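Local coordinates for cytoplasmic protein (Cryptococcus neoformans var. grubii serotype A, PDB 7LPO), which probably hydrolyses steryl beta-glucosides, as a fungal sterylglucosidase of glycoside hydrolase family 5, at residues P451-G456 and Q498-V503; C555-C560 and F665-P670. All blocks are in the same frame, centred on the assembly; numbering follows the deposited sequence.

Interaction 1: P451-G456 and Q498-V503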
ATOM      1  N   PRO A 451       1.767  -3.840  -7.868  1.00 16.10           N
ATOM      2  CA  PRO A 451       1.210  -4.717  -6.833  1.00 18.40           C
ATOM      3  C   PRO A 451       1.872  -4.474  -5.482  1.00 19.60           C
ATOM      4  O   PRO A 451       2.968  -3.919  -5.373  1.00 18.83           O
ATOM      5  CB  PRO A 451       1.526  -6.120  -7.355  1.00 19.44           C
ATOM      6  CG  PRO A 451       2.861  -5.931  -8.057  1.00 17.40           C
ATOM      7  CD  PRO A 451       2.765  -4.538  -8.703  1.00 15.61           C
ATOM      8  N   HIS A 452       1.182  -4.909  -4.433  1.00 19.83           N
ATOM      9  CA  HIS A 452       1.765  -4.983  -3.103  1.00 17.59           C
ATOM     10  C   HIS A 452       2.145  -6.427  -2.800  1.00 18.05           C
ATOM     11  O   HIS A 452       1.567  -7.369  -3.345  1.00 19.43           O
ATOM     12  CB  HIS A 452       0.797  -4.455  -2.044  1.00 16.99           C
ATOM     13  CG  HIS A 452       0.370  -3.038  -2.277  1.00 18.86           C
ATOM     14  ND1 HIS A 452      -0.579  -2.412  -1.501  1.00 19.02           N
ATOM     15  CD2 HIS A 452       0.764  -2.124  -3.197  1.00 19.25           C
ATOM     16  CE1 HIS A 452      -0.760  -1.180  -1.938  1.00 19.25           C
ATOM     17  NE2 HIS A 452       0.045  -0.977  -2.964  1.00 18.80           N
ATOM     18  N   PHE A 453       3.154  -6.596  -1.952  1.00 17.53           N
ATOM     19  CA  PHE A 453       3.508  -7.921  -1.468  1.00 16.48           C
ATOM     20  C   PHE A 453       3.957  -7.844  -0.022  1.00 15.48           C
ATOM     21  O   PHE A 453       4.828  -7.038   0.318  1.00 16.55           O
ATOM     22  CB  PHE A 453       4.624  -8.569  -2.284  1.00 18.42           C
ATOM     23  CG  PHE A 453       5.028  -9.906  -1.744  1.00 22.01           C
ATOM     24  CD1 PHE A 453       4.359 -11.050  -2.137  1.00 22.51           C
ATOM     25  CD2 PHE A 453       6.042 -10.020  -0.810  1.00 24.12           C
ATOM     26  CE1 PHE A 453       4.708 -12.287  -1.623  1.00 22.23           C
ATOM     27  CE2 PHE A 453       6.390 -11.261  -0.300  1.00 24.29           C
ATOM     28  CZ  PHE A 453       5.712 -12.390  -0.708  1.00 22.45           C
ATOM     29  N   TYR A 454       3.390  -8.705   0.813  1.00 14.36           N
ATOM     30  CA  TYR A 454       3.814  -8.859   2.194  1.00 15.74           C
ATOM     31  C   TYR A 454       4.093 -10.325   2.473  1.00 16.82           C
ATOM     32  O   TYR A 454       3.354 -11.200   2.018  1.00 16.12           O
ATOM     33  CB  TYR A 454       2.750  -8.348   3.172  1.00 14.76           C
ATOM     34  CG  TYR A 454       2.649  -6.843   3.206  1.00 15.90           C
ATOM     35  CD1 TYR A 454       3.446  -6.095   4.057  1.00 18.42           C
ATOM     36  CD2 TYR A 454       1.759  -6.171   2.381  1.00 14.37           C
ATOM     37  CE1 TYR A 454       3.367  -4.718   4.080  1.00 18.76           C
ATOM     38  CE2 TYR A 454       1.667  -4.800   2.407  1.00 14.35           C
ATOM     39  CZ  TYR A 454       2.475  -4.079   3.259  1.00 16.42           C
ATOM     40  OH  TYR A 454       2.377  -2.711   3.300  1.00 17.70           O
ATOM     41  N   ASP A 455       5.175 -10.582   3.212  1.00 19.55           N
ATOM     42  CA  ASP A 455       5.381 -11.854   3.891  1.00 16.94           C
ATOM     43  C   ASP A 455       4.263 -11.999   4.922  1.00 17.90           C
ATOM     44  O   ASP A 455       4.400 -11.564   6.075  1.00 16.97           O
ATOM     45  CB  ASP A 455       6.768 -11.882   4.522  1.00 18.85           C
ATOM     46  CG  ASP A 455       7.034 -13.148   5.327  1.00 22.41           C
ATOM     47  OD1 ASP A 455       6.129 -13.999   5.485  1.00 23.49           O
ATOM     48  OD2 ASP A 455       8.168 -13.271   5.817  1.00 24.13           O
ATOM     49  N   GLY A 456       3.152 -12.605   4.493  1.00 16.45           N
ATOM     50  CA  GLY A 456       1.945 -12.605   5.302  1.00 17.01           C
ATOM     51  C   GLY A 456       2.092 -13.348   6.615  1.00 17.86           C
ATOM     52  O   GLY A 456       1.560 -12.918   7.641  1.00 15.09           O
ATOM     53  N   GLN A 498      11.515 -14.939  -2.782  1.00 17.73           N
ATOM     54  CA  GLN A 498      11.992 -14.355  -4.029  1.00 15.59           C
ATOM     55  C   GLN A 498      11.227 -14.923  -5.219  1.00 17.22           C
ATOM     56  O   GLN A 498      10.958 -14.206  -6.192  1.00 17.80           O
ATOM     57  CB  GLN A 498      13.490 -14.607  -4.178  1.00 14.69           C
ATOM     58  CG  GLN A 498      14.133 -13.853  -5.304  1.00 16.54           C
ATOM     59  CD  GLN A 498      15.630 -14.072  -5.346  1.00 20.43           C
ATOM     60  OE1 GLN A 498      16.108 -14.972  -6.019  1.00 21.93           O
ATOM     61  NE2 GLN A 498      16.374 -13.256  -4.607  1.00 21.55           N
ATOM     62  N   GLY A 499      10.867 -16.205  -5.160  1.00 16.59           N
ATOM     63  CA  GLY A 499      10.040 -16.778  -6.209  1.00 17.27           C
ATOM     64  C   GLY A 499       8.646 -16.187  -6.265  1.00 20.58           C
ATOM     65  O   GLY A 499       8.076 -16.032  -7.348  1.00 21.35           O
ATOM     66  N   GLU A 500       8.087 -15.826  -5.105  1.00 18.93           N
ATOM     67  CA  GLU A 500       6.782 -15.172  -5.102  1.00 21.64           C
ATOM     68  C   GLU A 500       6.840 -13.817  -5.798  1.00 18.30           C
ATOM     69  O   GLU A 500       5.928 -13.458  -6.547  1.00 19.52           O
ATOM     70  CB  GLU A 500       6.276 -15.016  -3.669  1.00 26.19           C
ATOM     71  CG  GLU A 500       5.846 -16.320  -3.013  1.00 30.35           C
ATOM     72  CD  GLU A 500       5.160 -16.092  -1.665  1.00 33.35           C
ATOM     73  OE1 GLU A 500       5.860 -15.957  -0.647  1.00 33.80           O
ATOM     74  OE2 GLU A 500       3.915 -16.050  -1.624  1.00 35.47           O
ATOM     75  N   LEU A 501       7.888 -13.033  -5.553  1.00 20.01           N
ATOM     76  CA  LEU A 501       7.986 -11.746  -6.231  1.00 18.05           C
ATOM     77  C   LEU A 501       8.164 -11.928  -7.736  1.00 16.94           C
ATOM     78  O   LEU A 501       7.736 -11.076  -8.519  1.00 18.23           O
ATOM     79  CB  LEU A 501       9.141 -10.927  -5.654  1.00 20.97           C
ATOM     80  CG  LEU A 501       8.896 -10.077  -4.407  1.00 24.80           C
ATOM     81  CD1 LEU A 501       7.880  -9.002  -4.703  1.00 30.60           C
ATOM     82  CD2 LEU A 501       8.442 -10.941  -3.234  1.00 25.64           C
ATOM     83  N   ALA A 502       8.798 -13.022  -8.160  1.00 15.14           N
ATOM     84  CA  ALA A 502       8.960 -13.274  -9.586  1.00 17.76           C
ATOM     85  C   ALA A 502       7.619 -13.535 -10.257  1.00 20.03           C
ATOM     86  O   ALA A 502       7.437 -13.193 -11.429  1.00 20.57           O
ATOM     87  CB  ALA A 502       9.903 -14.460  -9.812  1.00 19.23           C
ATOM     88  N   VAL A 503       6.670 -14.135  -9.532  1.00 24.79           N
ATOM     89  CA  VAL A 503       5.343 -14.376 -10.092  1.00 24.05           C
ATOM     90  C   VAL A 503       4.640 -13.055 -10.380  1.00 23.40           C
ATOM     91  O   VAL A 503       3.981 -12.894 -11.414  1.00 23.90           O
ATOM     92  CB  VAL A 503       4.517 -15.259  -9.135  1.00 24.49           C
ATOM     93  CG1 VAL A 503       3.042 -15.254  -9.521  1.00 26.93           C
ATOM     94  CG2 VAL A 503       5.070 -16.685  -9.112  1.00 21.58           C
TER

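Interaction 2: C555-C560 and F665-P670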
ATOM      1  N   CYS A 555      15.046 -10.809   4.226  1.00 15.37           N
ATOM      2  CA  CYS A 555      14.398 -11.776   3.342  1.00 18.02           C
ATOM      3  C   CYS A 555      13.456 -11.084   2.358  1.00 14.21           C
ATOM      4  O   CYS A 555      13.478 -11.363   1.151  1.00 14.19           O
ATOM      5  CB  CYS A 555      13.638 -12.808   4.171  1.00 16.38           C
ATOM      6  SG  CYS A 555      12.622 -13.914   3.182  1.00 20.66           S
ATOM      7  N   SER A 556      12.635 -10.155   2.848  1.00 14.20           N
ATOM      8  CA  SER A 556      11.730  -9.449   1.949  1.00 15.36           C
ATOM      9  C   SER A 556      12.502  -8.578   0.965  1.00 16.84           C
ATOM     10  O   SER A 556      12.136  -8.498  -0.215  1.00 18.60           O
ATOM     11  CB  SER A 556      10.739  -8.603   2.749  1.00 14.19           C
ATOM     12  OG  SER A 556       9.628  -9.389   3.128  1.00 15.28           O
ATOM     13  N   MET A 557      13.569  -7.914   1.425  1.00 16.38           N
ATOM     14  CA  MET A 557      14.358  -7.079   0.522  1.00 15.00           C
ATOM     15  C   MET A 557      15.145  -7.925  -0.482  1.00 14.24           C
ATOM     16  O   MET A 557      15.255  -7.568  -1.661  1.00 14.22           O
ATOM     17  CB  MET A 557      15.304  -6.190   1.329  1.00 17.56           C
ATOM     18  CG  MET A 557      14.633  -5.097   2.136  1.00 21.53           C
ATOM     19  SD  MET A 557      13.690  -3.952   1.101  1.00 27.38           S
ATOM     20  CE  MET A 557      12.024  -4.536   1.402  1.00 24.00           C
ATOM     21  N   ASN A 558      15.729  -9.034  -0.032  1.00 16.20           N
ATOM     22  CA  ASN A 558      16.416  -9.926  -0.964  1.00 15.25           C
ATOM     23  C   ASN A 558      15.469 -10.429  -2.041  1.00 15.45           C
ATOM     24  O   ASN A 558      15.894 -10.686  -3.171  1.00 17.10           O
ATOM     25  CB  ASN A 558      17.035 -11.103  -0.205  1.00 15.58           C
ATOM     26  CG  ASN A 558      17.729 -12.114  -1.135  1.00 17.16           C
ATOM     27  OD1 ASN A 558      18.763 -11.820  -1.731  1.00 18.47           O
ATOM     28  ND2 ASN A 558      17.156 -13.305  -1.252  1.00 17.04           N
ATOM     29  N   ALA A 559      14.178 -10.537  -1.727  1.00 15.49           N
ATOM     30  CA  ALA A 559      13.222 -11.076  -2.686  1.00 15.31           C
ATOM     31  C   ALA A 559      13.033 -10.125  -3.862  1.00 16.66           C
ATOM     32  O   ALA A 559      12.672 -10.563  -4.961  1.00 16.89           O
ATOM     33  CB  ALA A 559      11.888 -11.360  -1.993  1.00 14.15           C
ATOM     34  N   CYS A 560      13.284  -8.835  -3.661  1.00 18.03           N
ATOM     35  CA  CYS A 560      13.262  -7.870  -4.748  1.00 19.84           C
ATOM     36  C   CYS A 560      14.586  -7.801  -5.496  1.00 20.72           C
ATOM     37  O   CYS A 560      14.673  -7.087  -6.501  1.00 21.74           O
ATOM     38  CB  CYS A 560      12.893  -6.485  -4.211  1.00 22.00           C
ATOM     39  SG  CYS A 560      11.331  -6.502  -3.315  1.00 20.83           S
ATOM     40  N   PHE A 665      17.357  -2.821   5.472  1.00 16.63           N
ATOM     41  CA  PHE A 665      16.636  -2.017   4.491  1.00 19.18           C
ATOM     42  C   PHE A 665      17.509  -1.000   3.768  1.00 18.92           C
ATOM     43  O   PHE A 665      17.095  -0.506   2.717  1.00 19.18           O
ATOM     44  CB  PHE A 665      15.414  -1.319   5.122  1.00 16.16           C
ATOM     45  CG  PHE A 665      15.716  -0.279   6.176  1.00 14.20           C
ATOM     46  CD1 PHE A 665      16.248   0.954   5.841  1.00 14.18           C
ATOM     47  CD2 PHE A 665      15.369  -0.511   7.497  1.00 14.35           C
ATOM     48  CE1 PHE A 665      16.473   1.918   6.813  1.00 14.43           C
ATOM     49  CE2 PHE A 665      15.577   0.452   8.473  1.00 16.44           C
ATOM     50  CZ  PHE A 665      16.130   1.670   8.132  1.00 16.42           C
ATOM     51  N   CYS A 666      18.703  -0.702   4.268  1.00 18.13           N
ATOM     52  CA  CYS A 666      19.644   0.186   3.587  1.00 16.03           C
ATOM     53  C   CYS A 666      20.689  -0.688   2.903  1.00 14.06           C
ATOM     54  O   CYS A 666      21.523  -1.305   3.576  1.00 15.79           O
ATOM     55  CB  CYS A 666      20.294   1.156   4.571  1.00 16.41           C
ATOM     56  SG  CYS A 666      21.404   2.341   3.780  1.00 18.74           S
ATOM     57  N   ARG A 667      20.640  -0.741   1.571  1.00 15.32           N
ATOM     58  CA  ARG A 667      21.334  -1.769   0.806  1.00 15.54           C
ATOM     59  C   ARG A 667      21.945  -1.189  -0.459  1.00 15.44           C
ATOM     60  O   ARG A 667      21.425  -0.214  -1.012  1.00 16.52           O
ATOM     61  CB  ARG A 667      20.389  -2.907   0.388  1.00 20.57           C
ATOM     62  CG  ARG A 667      19.376  -3.345   1.441  1.00 24.02           C
ATOM     63  CD  ARG A 667      18.163  -4.011   0.786  1.00 23.05           C
ATOM     64  NE  ARG A 667      18.504  -5.252   0.099  1.00 21.33           N
ATOM     65  CZ  ARG A 667      18.744  -6.414   0.711  1.00 20.08           C
ATOM     66  NH1 ARG A 667      18.683  -6.513   2.037  1.00 19.01           N
ATOM     67  NH2 ARG A 667      19.046  -7.488  -0.009  1.00 19.33           N
ATOM     68  N   PRO A 668      23.039  -1.776  -0.946  1.00 15.91           N
ATOM     69  CA  PRO A 668      23.572  -1.365  -2.253  1.00 17.94           C
ATOM     70  C   PRO A 668      22.649  -1.791  -3.383  1.00 20.04           C
ATOM     71  O   PRO A 668      22.045  -2.866  -3.344  1.00 21.31           O
ATOM     72  CB  PRO A 668      24.914  -2.100  -2.335  1.00 17.04           C
ATOM     73  CG  PRO A 668      24.680  -3.348  -1.497  1.00 16.40           C
ATOM     74  CD  PRO A 668      23.814  -2.887  -0.353  1.00 16.07           C
ATOM     75  N   TYR A 669      22.550  -0.945  -4.401  1.00 18.56           N
ATOM     76  CA  TYR A 669      21.760  -1.273  -5.579  1.00 17.51           C
ATOM     77  C   TYR A 669      22.118  -0.301  -6.696  1.00 19.25           C
ATOM     78  O   TYR A 669      22.618   0.799  -6.430  1.00 19.38           O
ATOM     79  CB  TYR A 669      20.254  -1.222  -5.280  1.00 14.34           C
ATOM     80  CG  TYR A 669      19.670   0.155  -5.179  1.00 14.29           C
ATOM     81  CD1 TYR A 669      19.817   0.908  -4.026  1.00 14.29           C
ATOM     82  CD2 TYR A 669      18.939   0.693  -6.230  1.00 14.27           C
ATOM     83  CE1 TYR A 669      19.271   2.178  -3.930  1.00 15.45           C
ATOM     84  CE2 TYR A 669      18.380   1.947  -6.145  1.00 14.26           C
ATOM     85  CZ  TYR A 669      18.550   2.688  -4.993  1.00 15.80           C
ATOM     86  OH  TYR A 669      17.998   3.939  -4.913  1.00 18.47           O
ATOM     87  N   PRO A 670      21.866  -0.694  -7.955  1.00 18.68           N
ATOM     88  CA  PRO A 670      22.168   0.172  -9.106  1.00 19.02           C
ATOM     89  C   PRO A 670      21.050   1.167  -9.385  1.00 18.25           C
ATOM     90  O   PRO A 670      19.946   0.792  -9.788  1.00 17.64           O
ATOM     91  CB  PRO A 670      22.338  -0.832 -10.255  1.00 18.63           C
ATOM     92  CG  PRO A 670      21.405  -1.966  -9.881  1.00 18.04           C
ATOM     93  CD  PRO A 670      21.376  -2.024  -8.364  1.00 17.88           C
TER

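Interaction 1: P451-G456 and Q498-V503
The ring of Phe-453 meets two neighbouring residues of helix 490-512, Leu-501 over one face and Glu-500 at the edge. Leu-501 makes the CH-pi contact. Its CD2 methyl sits 3.7 Å from the centroid of the Phe-453 ring, 18° off the ring normal and shifted toward the rim. The closest ring atom is CD2 of Phe-453, 3.5 Å from CD2 of Leu-501. The other methyl, CD1 of Leu-501, lies beside CB of Phe-453. Phe-453 reaches the helix because its CG stands anti to the backbone N (chi1 177°), which carries the ring outward from the loop.

Glu-500 approaches the far end of the ring. Its CG lies anti to its carbonyl carbon (chi1 -71°), and the chain then runs extended, crossing Phe-453 at about a right angle. OE1 of Glu-500 lies in the ring plane, 3.6 Å from CZ of Phe-453, and the carboxylate plane is perpendicular to the ring. The weakly positive ring edge should suit OE1 of Glu-500. The aliphatic part also packs, with CB of Glu-500 3.8 Å from CE1 of Phe-453. Asp-470 lies close to OE2 and may raise the proton affinity of Glu-500, while the backbone N-H of Ile-472, which hydrogen-bonds to OE2, probably offsets this in part.

All three touching residues are buried. The Phe-453 side chain also touches Ile-497 and Leu-504 of the same helix and Ile-472 of helix 471-475. In this TIM-barrel family member, the 451-456 loop follows strand 447-449 and hydrogen-bonds through its backbone to Gly-520 and Glu-521 of strand 518-522, whose Val-519 touches Leu-501.

Interaction 2: C555-C560 and F665-P670
Arg-667 lays one face of its guanidinium against Met-557 of helix 547-559. The CB of Met-557 is the main point of touch. It stands 3.2 Å above the guanidinium plane, toward the rim of the group, and 3.5 Å from CZ of Arg-667. The chain of Arg-667 meets the same atom, with CD of Arg-667 3.6 Å from CB of Met-557. A bend at chi3 (64°) turns the guanidinium so that one face lies over Met-557 and Asn-558. The bent chain of Met-557 then leads its sulfur end away from the contact, and its side chain packs on Tyr-568 and Ile-570 of strand 567-570.

Helix 547-559 precedes that strand in the TIM-barrel part of the chain. Arg-667 stands just before strand 669-673, at about the start of the family 5 C-terminal region, so the contact probably joins the two parts. Asn-558 extends it by one residue. Its backbone N lies over the same face of the guanidinium, 3.7 Å from NH2 of Arg-667, and its CB is 4.1 Å from that NH2.

Asp-554, on the helix, and Asp-561, just past its end, meet the charge of Arg-667 with salt bridges to NH1 and NH2 respectively. NH1 also donates to the backbone O of Ala-664, and these bonds to both amino groups hold the buried guanidinium in place. Nearby, the CA of Phe-665 is 4.4 Å from CG of Met-557.

The centres of interactions 1 and 2 lie about 13 Å apart. The two contacts meet where helix 490-512 packs on helix 547-559. NE2 of Gln-498 is 3.0 Å from the backbone O of Asn-558, a probable hydrogen bond. CB of Leu-501 packs 3.6 Å from the O of Ala-559. The Tris site lies one residue along from Phe-453: Tyr-454 hydrogen-bonds through OH to Glu-521 and to the nitrogen of Tris, probably from the crystallisation liquor. His-452 bonds to Glu-271. By family 5 precedent, Glu-271 and Glu-521 are probably the acid/base and the nucleophile. The 451-456 loop thus borders the probable active site, while interaction 2 lies farther from the chain centre.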